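Local coordinates for protein PelA (Pseudomonas aeruginosa, PDB 5TCB) that probably cleaves glycosidic bonds through its glycoside hydrolase domain, the part modelled here, and as the full-length protein may also act as a deacetylase, at residues Y31-L37 and A51-P55; V105-A109 and Q151-L155; N174-E178 and W216-L221. All blocks are in the same frame, centred on the assembly; numbering follows the deposited sequence.

How the interactions relate
All three contacts belong to one domain built round eight parallel strands closed as a (beta/alpha)8 barrel, but they differ in burial. Interaction 1 is a surface contact between the loops that follow strands 27-30 and 45-48. Interaction 2 is buried and fixes a loop to helix 145-165 through a side-chain amide. Interaction 3, partly buried, packs the loop after strand 170-174 on helix 211-226 through aromatic rings. The chemistry changes accordingly: a water bridge and a histidine face in interaction 1, direct hydrogen bonds in interaction 2, ring packing in interaction 3. Interactions 2 and 3 touch, Arg-152 probably donating to the carbonyl of Glu-178; interaction 1 touches neither.

Interaction 1 (Y31-L37 and A51-P55); sequences YAERPPL and AHLKP
Glu-33 and His-52 mark the closest approach of the two backbones, their CA atoms 5.3 Å apart. Residues 31-37 have no regular secondary structure and run into helix 37-40, with Pro-36 as its N-cap; residues 51-55 leave a short 3-10 turn and lead to helix 55-63, with Lys-54 as N-cap. Both segments are loops after strands 27-30 and 45-48, first and second in the parallel barrel. One water bridges the backbones: it accepts from Arg-34 N and donates to His-52 O, at 3.0 and 2.8 Å.

The imidazole of His-52 does most of the touching. With CG beside the backbone N and anti to the carbonyl carbon (chi1 -60°), the ring reaches across to residues 31-33. The CG methylene of Glu-33 sits over one ring face, 3.9 Å from the centroid of the His-52 ring, as a CH-pi contact. Tyr-31 O approaches the ring edge near its plane, 3.5 Å from His-52 CD2, while Ala-32 O comes obliquely to the same carbon. The Glu-33 carboxylate does not follow its methylene onto the ring; its OE1 is held by Arg-34 NH1 in a 2.7 Å salt bridge, met on the anti side and somewhat out of plane. Further along lies a small apolar patch, where Pro-35 CG meets Leu-53 CD1 at 3.9 Å and Leu-37 CD2 lies more loosely against Leu-53 CD2. Trp-30 backs Pro-35, and Val-58 of helix 55-63 touches Leu-53.

The chemistry mixes solvent with hydrophobic cover: a water satisfies two backbone groups at the surface, and the ring rests on an aliphatic methylene. The Glu-33 carboxylate, OE2 5.0 Å from His-52 ND1, is already paired with Arg-34, so any pull on the imidazole's protonation is probably slight.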
loop_
_atom_site.group_PDB
_atom_site.type_symbol
_atom_site.label_atom_id
_atom_site.label_comp_id
_atom_site.label_asym_id
_atom_site.label_seq_id
_atom_site.Cartn_x
_atom_site.Cartn_y
_atom_site.Cartn_z
ATOM N N TYR A 31 7.846 7.564 -1.683
ATOM C CA TYR A 31 8.609 6.367 -2.016
ATOM C C TYR A 31 9.981 6.682 -2.584
ATOM O O TYR A 31 10.736 5.755 -2.947
ATOM C CB TYR A 31 7.824 5.532 -3.030
ATOM C CG TYR A 31 6.556 4.876 -2.510
ATOM C CD1 TYR A 31 6.311 4.730 -1.157
ATOM C CD2 TYR A 31 5.620 4.376 -3.388
ATOM C CE1 TYR A 31 5.177 4.114 -0.709
ATOM C CE2 TYR A 31 4.466 3.754 -2.932
ATOM C CZ TYR A 31 4.269 3.618 -1.602
ATOM O OH TYR A 31 3.131 3.007 -1.133
ATOM N N ALA A 32 10.303 7.950 -2.747
ATOM C CA ALA A 32 11.509 8.384 -3.421
ATOM C C ALA A 32 12.647 8.617 -2.431
ATOM O O ALA A 32 12.467 8.613 -1.208
ATOM C CB ALA A 32 11.229 9.661 -4.217
ATOM N N GLU A 33 13.839 8.810 -2.984
ATOM C CA GLU A 33 14.983 9.245 -2.192
ATOM C C GLU A 33 14.695 10.576 -1.507
ATOM O O GLU A 33 13.772 11.318 -1.871
ATOM C CB GLU A 33 16.224 9.405 -3.067
ATOM C CG GLU A 33 16.641 8.153 -3.804
ATOM C CD GLU A 33 17.808 8.410 -4.731
ATOM O OE1 GLU A 33 18.055 9.595 -5.047
ATOM O OE2 GLU A 33 18.476 7.437 -5.139
ATOM N N ARG A 34 15.507 10.858 -0.491
ATOM C CA ARG A 34 15.537 12.148 0.190
ATOM C C ARG A 34 14.142 12.630 0.610
ATOM O O ARG A 34 13.701 13.706 0.192
ATOM C CB ARG A 34 16.229 13.185 -0.683
ATOM C CG ARG A 34 17.682 12.822 -0.995
ATOM C CD ARG A 34 18.371 13.858 -1.872
ATOM N NE ARG A 34 17.760 13.951 -3.193
ATOM C CZ ARG A 34 17.910 13.050 -4.160
ATOM N NH1 ARG A 34 18.651 11.965 -3.966
ATOM N NH2 ARG A 34 17.308 13.230 -5.328
ATOM N N PRO A 35 13.446 11.876 1.449
ATOM C CA PRO A 35 12.129 12.323 1.918
ATOM C C PRO A 35 12.260 13.616 2.707
ATOM O O PRO A 35 13.180 13.769 3.528
ATOM C CB PRO A 35 11.637 11.164 2.799
ATOM C CG PRO A 35 12.882 10.384 3.145
ATOM C CD PRO A 35 13.772 10.523 1.943
ATOM N N PRO A 36 11.391 14.602 2.458
ATOM C CA PRO A 36 11.479 15.853 3.214
ATOM C C PRO A 36 10.847 15.651 4.580
ATOM O O PRO A 36 9.633 15.794 4.744
ATOM C CB PRO A 36 10.727 16.854 2.322
ATOM C CG PRO A 36 9.766 16.023 1.572
ATOM C CD PRO A 36 10.457 14.717 1.323
ATOM N N LEU A 37 11.681 15.271 5.556
ATOM C CA LEU A 37 11.175 14.740 6.815
ATOM C C LEU A 37 10.401 15.780 7.614
ATOM O O LEU A 37 9.369 15.460 8.212
ATOM C CB LEU A 37 12.327 14.192 7.662
ATOM C CG LEU A 37 13.060 12.985 7.070
ATOM C CD1 LEU A 37 14.310 12.672 7.874
ATOM C CD2 LEU A 37 12.138 11.767 6.992
ATOM N N ALA A 51 14.084 1.897 2.337
ATOM C CA ALA A 51 15.434 1.902 1.794
ATOM C C ALA A 51 16.048 3.292 1.772
ATOM O O ALA A 51 17.270 3.418 1.692
ATOM C CB ALA A 51 15.414 1.309 0.382
ATOM N N HIS A 52 15.235 4.341 1.859
ATOM C CA HIS A 52 15.710 5.715 1.751
ATOM C C HIS A 52 15.767 6.433 3.085
ATOM O O HIS A 52 16.016 7.649 3.116
ATOM C CB HIS A 52 14.820 6.470 0.775
ATOM C CG HIS A 52 14.833 5.865 -0.581
ATOM N ND1 HIS A 52 16.008 5.591 -1.244
ATOM C CD2 HIS A 52 13.831 5.424 -1.379
ATOM C CE1 HIS A 52 15.729 5.010 -2.398
ATOM N NE2 HIS A 52 14.417 4.904 -2.508
ATOM N N LEU A 53 15.519 5.728 4.185
ATOM C CA LEU A 53 15.565 6.324 5.513
ATOM C C LEU A 53 16.501 5.541 6.400
ATOM O O LEU A 53 16.753 4.358 6.174
ATOM C CB LEU A 53 14.211 6.324 6.221
ATOM C CG LEU A 53 13.165 7.331 5.821
ATOM C CD1 LEU A 53 12.462 6.817 4.581
ATOM C CD2 LEU A 53 12.257 7.500 6.997
ATOM N N LYS A 54 17.009 6.207 7.413
ATOM C CA LYS A 54 17.747 5.557 8.465
ATOM C C LYS A 54 16.915 5.532 9.731
ATOM O O LYS A 54 15.947 6.285 9.859
ATOM C CB LYS A 54 19.069 6.291 8.720
ATOM C CG LYS A 54 20.042 6.260 7.549
ATOM C CD LYS A 54 20.362 4.826 7.155
ATOM C CE LYS A 54 21.324 4.736 5.987
ATOM N NZ LYS A 54 21.420 3.324 5.536
ATOM N N PRO A 55 17.264 4.687 10.703
ATOM C CA PRO A 55 16.463 4.645 11.933
ATOM C C PRO A 55 16.319 5.993 12.628
ATOM O O PRO A 55 15.267 6.253 13.224
ATOM C CB PRO A 55 17.213 3.626 12.794
ATOM C CG PRO A 55 17.841 2.698 11.786
ATOM C CD PRO A 55 18.251 3.587 10.646
HETATM O O HOH W 1 17.321 9.002 0.983
#

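Interaction 2 (V105-A109 and Q151-L155); sequences VMDLA and QRRAL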
loop_
_atom_site.group_PDB
_atom_site.type_symbol
_atom_site.label_atom_id
_atom_site.label_comp_id
_atom_site.label_asym_id
_atom_site.label_seq_id
_atom_site.Cartn_x
_atom_site.Cartn_y
_atom_site.Cartn_z
ATOM N N VAL A 105 5.369 -11.629 -9.975
ATOM C CA VAL A 105 4.342 -12.173 -9.097
ATOM C C VAL A 105 4.919 -13.375 -8.379
ATOM O O VAL A 105 5.530 -14.252 -9.003
ATOM C CB VAL A 105 3.070 -12.514 -9.876
ATOM C CG1 VAL A 105 2.052 -13.149 -8.935
ATOM C CG2 VAL A 105 2.507 -11.248 -10.547
ATOM N N MET A 106 4.748 -13.410 -7.070
ATOM C CA MET A 106 5.262 -14.489 -6.253
ATOM C C MET A 106 4.147 -15.411 -5.793
ATOM O O MET A 106 2.974 -15.027 -5.683
ATOM C CB MET A 106 6.006 -13.923 -5.044
ATOM C CG MET A 106 7.147 -12.950 -5.426
ATOM S SD MET A 106 8.426 -13.693 -6.470
ATOM C CE MET A 106 9.218 -14.762 -5.246
ATOM N N ASP A 107 4.544 -16.645 -5.554
ATOM C CA ASP A 107 3.676 -17.689 -5.029
ATOM C C ASP A 107 3.536 -17.481 -3.528
ATOM O O ASP A 107 4.506 -17.658 -2.780
ATOM C CB ASP A 107 4.285 -19.047 -5.354
ATOM C CG ASP A 107 3.508 -20.232 -4.777
ATOM O OD1 ASP A 107 2.472 -20.048 -4.124
ATOM O OD2 ASP A 107 3.967 -21.376 -5.007
ATOM N N LEU A 108 2.327 -17.121 -3.080
ATOM C CA LEU A 108 2.119 -16.810 -1.678
ATOM C C LEU A 108 2.176 -18.048 -0.801
ATOM O O LEU A 108 2.234 -17.918 0.427
ATOM C CB LEU A 108 0.776 -16.098 -1.501
ATOM C CG LEU A 108 0.647 -14.672 -2.084
ATOM C CD1 LEU A 108 1.694 -13.765 -1.541
ATOM C CD2 LEU A 108 0.719 -14.631 -3.580
ATOM N N ALA A 109 2.137 -19.238 -1.394
ATOM C CA ALA A 109 2.341 -20.483 -0.677
ATOM C C ALA A 109 3.805 -20.898 -0.597
ATOM O O ALA A 109 4.120 -21.875 0.097
ATOM C CB ALA A 109 1.538 -21.605 -1.349
ATOM N N GLN A 151 -4.138 -19.333 -3.873
ATOM C CA GLN A 151 -3.335 -18.161 -3.559
ATOM C C GLN A 151 -4.025 -17.266 -2.541
ATOM O O GLN A 151 -3.372 -16.726 -1.638
ATOM C CB GLN A 151 -3.050 -17.367 -4.833
ATOM C CG GLN A 151 -2.102 -18.091 -5.766
ATOM C CD GLN A 151 -0.712 -18.253 -5.162
ATOM O OE1 GLN A 151 -0.051 -17.274 -4.836
ATOM N NE2 GLN A 151 -0.261 -19.482 -4.999
ATOM N N ARG A 152 -5.333 -17.079 -2.690
ATOM C CA ARG A 152 -6.070 -16.224 -1.762
ATOM C C ARG A 152 -5.967 -16.763 -0.345
ATOM O O ARG A 152 -5.778 -16.000 0.606
ATOM C CB ARG A 152 -7.535 -16.136 -2.199
ATOM C CG ARG A 152 -8.348 -15.140 -1.411
ATOM C CD ARG A 152 -9.836 -15.264 -1.645
ATOM N NE ARG A 152 -10.350 -16.509 -1.068
ATOM C CZ ARG A 152 -10.656 -16.664 0.214
ATOM N NH1 ARG A 152 -10.556 -15.647 1.073
ATOM N NH2 ARG A 152 -11.082 -17.832 0.652
ATOM N N ARG A 153 -6.095 -18.081 -0.189
ATOM C CA ARG A 153 -5.996 -18.697 1.123
ATOM C C ARG A 153 -4.580 -18.585 1.669
ATOM O O ARG A 153 -4.388 -18.358 2.861
ATOM C CB ARG A 153 -6.432 -20.163 1.048
ATOM C CG ARG A 153 -7.907 -20.360 0.742
ATOM C CD ARG A 153 -8.264 -21.850 0.631
ATOM N NE ARG A 153 -9.668 -22.025 0.265
ATOM C CZ ARG A 153 -10.270 -23.201 0.133
ATOM N NH1 ARG A 153 -9.595 -24.326 0.331
ATOM N NH2 ARG A 153 -11.553 -23.248 -0.199
ATOM N N ALA A 154 -3.571 -18.735 0.806
ATOM C CA ALA A 154 -2.190 -18.585 1.249
ATOM C C ALA A 154 -1.908 -17.151 1.666
ATOM O O ALA A 154 -1.150 -16.914 2.614
ATOM C CB ALA A 154 -1.242 -19.003 0.140
ATOM N N LEU A 155 -2.515 -16.185 0.974
ATOM C CA LEU A 155 -2.366 -14.787 1.351
ATOM C C LEU A 155 -3.001 -14.537 2.713
ATOM O O LEU A 155 -2.388 -13.903 3.583
ATOM C CB LEU A 155 -2.996 -13.882 0.288
ATOM C CG LEU A 155 -2.970 -12.393 0.627
ATOM C CD1 LEU A 155 -1.545 -11.921 0.778
ATOM C CD2 LEU A 155 -3.662 -11.592 -0.478
#
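Gln-151 reaches Asp-107 and Leu-108 through a bent side chain: the turn at chi2 (-65°) carries the amide off the helix and across to the loop. Asp-107 answers with CG anti to its own backbone N (chi1 176°), placing OD1 in front of the amide nitrogen.

The amide then uses both its ends. Gln-151 NE2 donates to Asp-107 OD1 at 2.9 Å, nearly straight and with the acceptor in the amide plane, although the carboxylate is met from above its own plane. Gln-151 OE1 accepts from Leu-108 N at 3.0 Å, again almost linear, on a lone pair in the carbonyl plane. These two bonds fix the rotation of the amide and leave little doubt which end is oxygen. Asp-107 OD1 is gripped a second time, by Ala-109 N at 2.9 Å, in an Asx turn; this donor comes to the opposite face of the carboxylate from Gln-151 NE2. The same oxygen thus shapes the loop and ties it to the helix.

Around the polar centre the fit is apolar. Ala-154, nearly one turn on from Gln-151, turns its methyl to the loop: Ala-154 CB lies 3.9 Å from Leu-108 CB and 4.1 Å from Ala-109 CB. Leu-108 CD1 meets Leu-155 CD1 more loosely, at 4.4 Å.

Arg-114 NH1, from helix 111-126, hydrogen-bonds to both Leu-108 O and Ala-154 O, a second polar tie from outside the two segments, while Trp-113 of that helix packs on Leu-108. The loop 105-109 runs from strand 103-105, which pairs with 76-78, into helix 111-126 while lying against helix 145-165, so the contact binds the two barrel helices that precede and follow strand 131-135.

Interaction 3 (N174-E178 and W216-L221); sequences NRGFE and WLKGHL
Phe-177, Trp-216 and His-220 form an aromatic cluster on the (beta/alpha)8 barrel, where the loop after strand 170-174 lies against helix 211-226.

Among the ring contacts, Phe-177 and His-220 are nearly parallel, planes 13° apart, but slid so far that they barely overlap; each instead presents its CB to the other's face. Phe-177 CB lies 3.9 Å from the centroid of the His-220 ring, and His-220 CB is equally far from that of Phe-177. The opposite face of Phe-177 has Arg-175 CB, from two residues earlier, toward its rim, so both faces are met by aliphatic carbon. Trp-216 meets Phe-177 obliquely, its CH2 3.8 Å from Phe-177 CD2.

The aliphatic contacts come from Leu-217 and, one turn on, Leu-221: Leu-217 CD2 approaches Phe-177 CE2 at 3.8 Å, and Leu-221 CD2 touches Phe-177 CE1. Val-192 of strand 187-192 touches both leucines and Phe-177.

Two charged groups lie at the border. Glu-178 OE2 stands at the edge of the Trp-216 ring, 4.4 Å from Trp-216 CH2. Arg-175, extended from CG to NE, donates through NH2 to Glu-193 O and lays one guanidinium face by Leu-217 CD2, while its NH1 stands 3.8 Å from Trp-216 CZ3.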
loop_
_atom_site.group_PDB
_atom_site.type_symbol
_atom_site.label_atom_id
_atom_site.label_comp_id
_atom_site.label_asym_id
_atom_site.label_seq_id
_atom_site.Cartn_x
_atom_site.Cartn_y
_atom_site.Cartn_z
ATOM N N ASN A 174 -3.262 -2.122 1.314
ATOM C CA ASN A 174 -3.695 -1.613 0.001
ATOM C C ASN A 174 -4.732 -2.584 -0.544
ATOM O O ASN A 174 -4.402 -3.683 -0.989
ATOM C CB ASN A 174 -2.531 -1.437 -0.960
ATOM C CG ASN A 174 -2.908 -0.589 -2.173
ATOM O OD1 ASN A 174 -4.036 -0.078 -2.234
ATOM N ND2 ASN A 174 -1.994 -0.416 -3.114
ATOM N N ARG A 175 -6.010 -2.195 -0.483
ATOM C CA ARG A 175 -7.116 -3.090 -0.886
ATOM C C ARG A 175 -7.012 -4.372 -0.058
ATOM O O ARG A 175 -6.928 -4.308 1.173
ATOM C CB ARG A 175 -7.125 -3.304 -2.385
ATOM C CG ARG A 175 -7.349 -2.086 -3.207
ATOM C CD ARG A 175 -7.385 -2.422 -4.657
ATOM N NE ARG A 175 -7.633 -1.253 -5.500
ATOM C CZ ARG A 175 -8.425 -1.261 -6.558
ATOM N NH1 ARG A 175 -9.055 -2.370 -6.944
ATOM N NH2 ARG A 175 -8.573 -0.138 -7.250
ATOM N N GLY A 176 -7.045 -5.547 -0.660
ATOM C CA GLY A 176 -7.202 -6.769 0.113
ATOM C C GLY A 176 -8.623 -7.241 0.286
ATOM O O GLY A 176 -8.903 -8.031 1.193
ATOM N N PHE A 177 -9.523 -6.832 -0.604
ATOM C CA PHE A 177 -10.940 -7.099 -0.416
ATOM C C PHE A 177 -11.230 -8.587 -0.354
ATOM O O PHE A 177 -12.197 -9.006 0.298
ATOM C CB PHE A 177 -11.741 -6.458 -1.548
ATOM C CG PHE A 177 -11.518 -4.974 -1.691
ATOM C CD1 PHE A 177 -11.641 -4.147 -0.611
ATOM C CD2 PHE A 177 -11.182 -4.426 -2.911
ATOM C CE1 PHE A 177 -11.394 -2.774 -0.735
ATOM C CE2 PHE A 177 -10.963 -3.066 -3.050
ATOM C CZ PHE A 177 -11.074 -2.252 -1.987
ATOM N N GLU A 178 -10.448 -9.401 -1.068
ATOM C CA GLU A 178 -10.714 -10.828 -1.120
ATOM C C GLU A 178 -10.319 -11.553 0.163
ATOM O O GLU A 178 -10.775 -12.675 0.390
ATOM C CB GLU A 178 -9.960 -11.455 -2.297
ATOM C CG GLU A 178 -10.394 -10.967 -3.669
ATOM C CD GLU A 178 -9.820 -9.598 -4.062
ATOM O OE1 GLU A 178 -8.905 -9.053 -3.376
ATOM O OE2 GLU A 178 -10.342 -9.063 -5.072
ATOM N N TRP A 216 -17.682 -1.011 -9.082
ATOM C CA TRP A 216 -17.157 -2.252 -8.513
ATOM C C TRP A 216 -16.645 -2.039 -7.093
ATOM O O TRP A 216 -16.816 -2.904 -6.222
ATOM C CB TRP A 216 -16.043 -2.808 -9.393
ATOM C CG TRP A 216 -15.484 -4.125 -8.886
ATOM C CD1 TRP A 216 -15.956 -5.377 -9.170
ATOM C CD2 TRP A 216 -14.358 -4.314 -8.010
ATOM N NE1 TRP A 216 -15.200 -6.326 -8.532
ATOM C CE2 TRP A 216 -14.213 -5.702 -7.813
ATOM C CE3 TRP A 216 -13.469 -3.447 -7.375
ATOM C CZ2 TRP A 216 -13.217 -6.243 -7.010
ATOM C CZ3 TRP A 216 -12.471 -3.989 -6.576
ATOM C CH2 TRP A 216 -12.354 -5.376 -6.404
ATOM N N LEU A 217 -15.989 -0.904 -6.847
ATOM C CA LEU A 217 -15.489 -0.621 -5.510
ATOM C C LEU A 217 -16.615 -0.443 -4.505
ATOM O O LEU A 217 -16.456 -0.808 -3.339
ATOM C CB LEU A 217 -14.637 0.639 -5.541
ATOM C CG LEU A 217 -13.264 0.451 -6.164
ATOM C CD1 LEU A 217 -12.672 1.810 -6.473
ATOM C CD2 LEU A 217 -12.340 -0.323 -5.228
ATOM N N LYS A 218 -17.750 0.111 -4.939
ATOM C CA LYS A 218 -18.785 0.541 -4.002
ATOM C C LYS A 218 -19.147 -0.563 -3.015
ATOM O O LYS A 218 -19.226 -0.326 -1.805
ATOM C CB LYS A 218 -20.033 0.998 -4.763
ATOM C CG LYS A 218 -21.122 1.516 -3.832
ATOM C CD LYS A 218 -22.108 2.417 -4.545
ATOM C CE LYS A 218 -22.969 3.178 -3.548
ATOM N NZ LYS A 218 -23.588 2.284 -2.530
ATOM N N GLY A 219 -19.407 -1.771 -3.513
ATOM C CA GLY A 219 -19.832 -2.837 -2.626
ATOM C C GLY A 219 -18.800 -3.150 -1.564
ATOM O O GLY A 219 -19.141 -3.377 -0.398
ATOM N N HIS A 220 -17.527 -3.174 -1.957
ATOM C CA HIS A 220 -16.459 -3.473 -1.010
ATOM C C HIS A 220 -16.273 -2.325 -0.032
ATOM O O HIS A 220 -16.091 -2.544 1.170
ATOM C CB HIS A 220 -15.158 -3.758 -1.760
ATOM C CG HIS A 220 -15.210 -5.011 -2.575
ATOM N ND1 HIS A 220 -15.270 -6.260 -1.999
ATOM C CD2 HIS A 220 -15.212 -5.210 -3.915
ATOM C CE1 HIS A 220 -15.313 -7.178 -2.949
ATOM N NE2 HIS A 220 -15.275 -6.567 -4.122
ATOM N N LEU A 221 -16.344 -1.094 -0.524
ATOM C CA LEU A 221 -16.125 0.037 0.364
ATOM C C LEU A 221 -17.304 0.221 1.301
ATOM O O LEU A 221 -17.108 0.544 2.476
ATOM C CB LEU A 221 -15.857 1.297 -0.450
ATOM C CG LEU A 221 -14.519 1.254 -1.200
ATOM C CD1 LEU A 221 -14.296 2.564 -1.907
ATOM C CD2 LEU A 221 -13.315 0.970 -0.284
#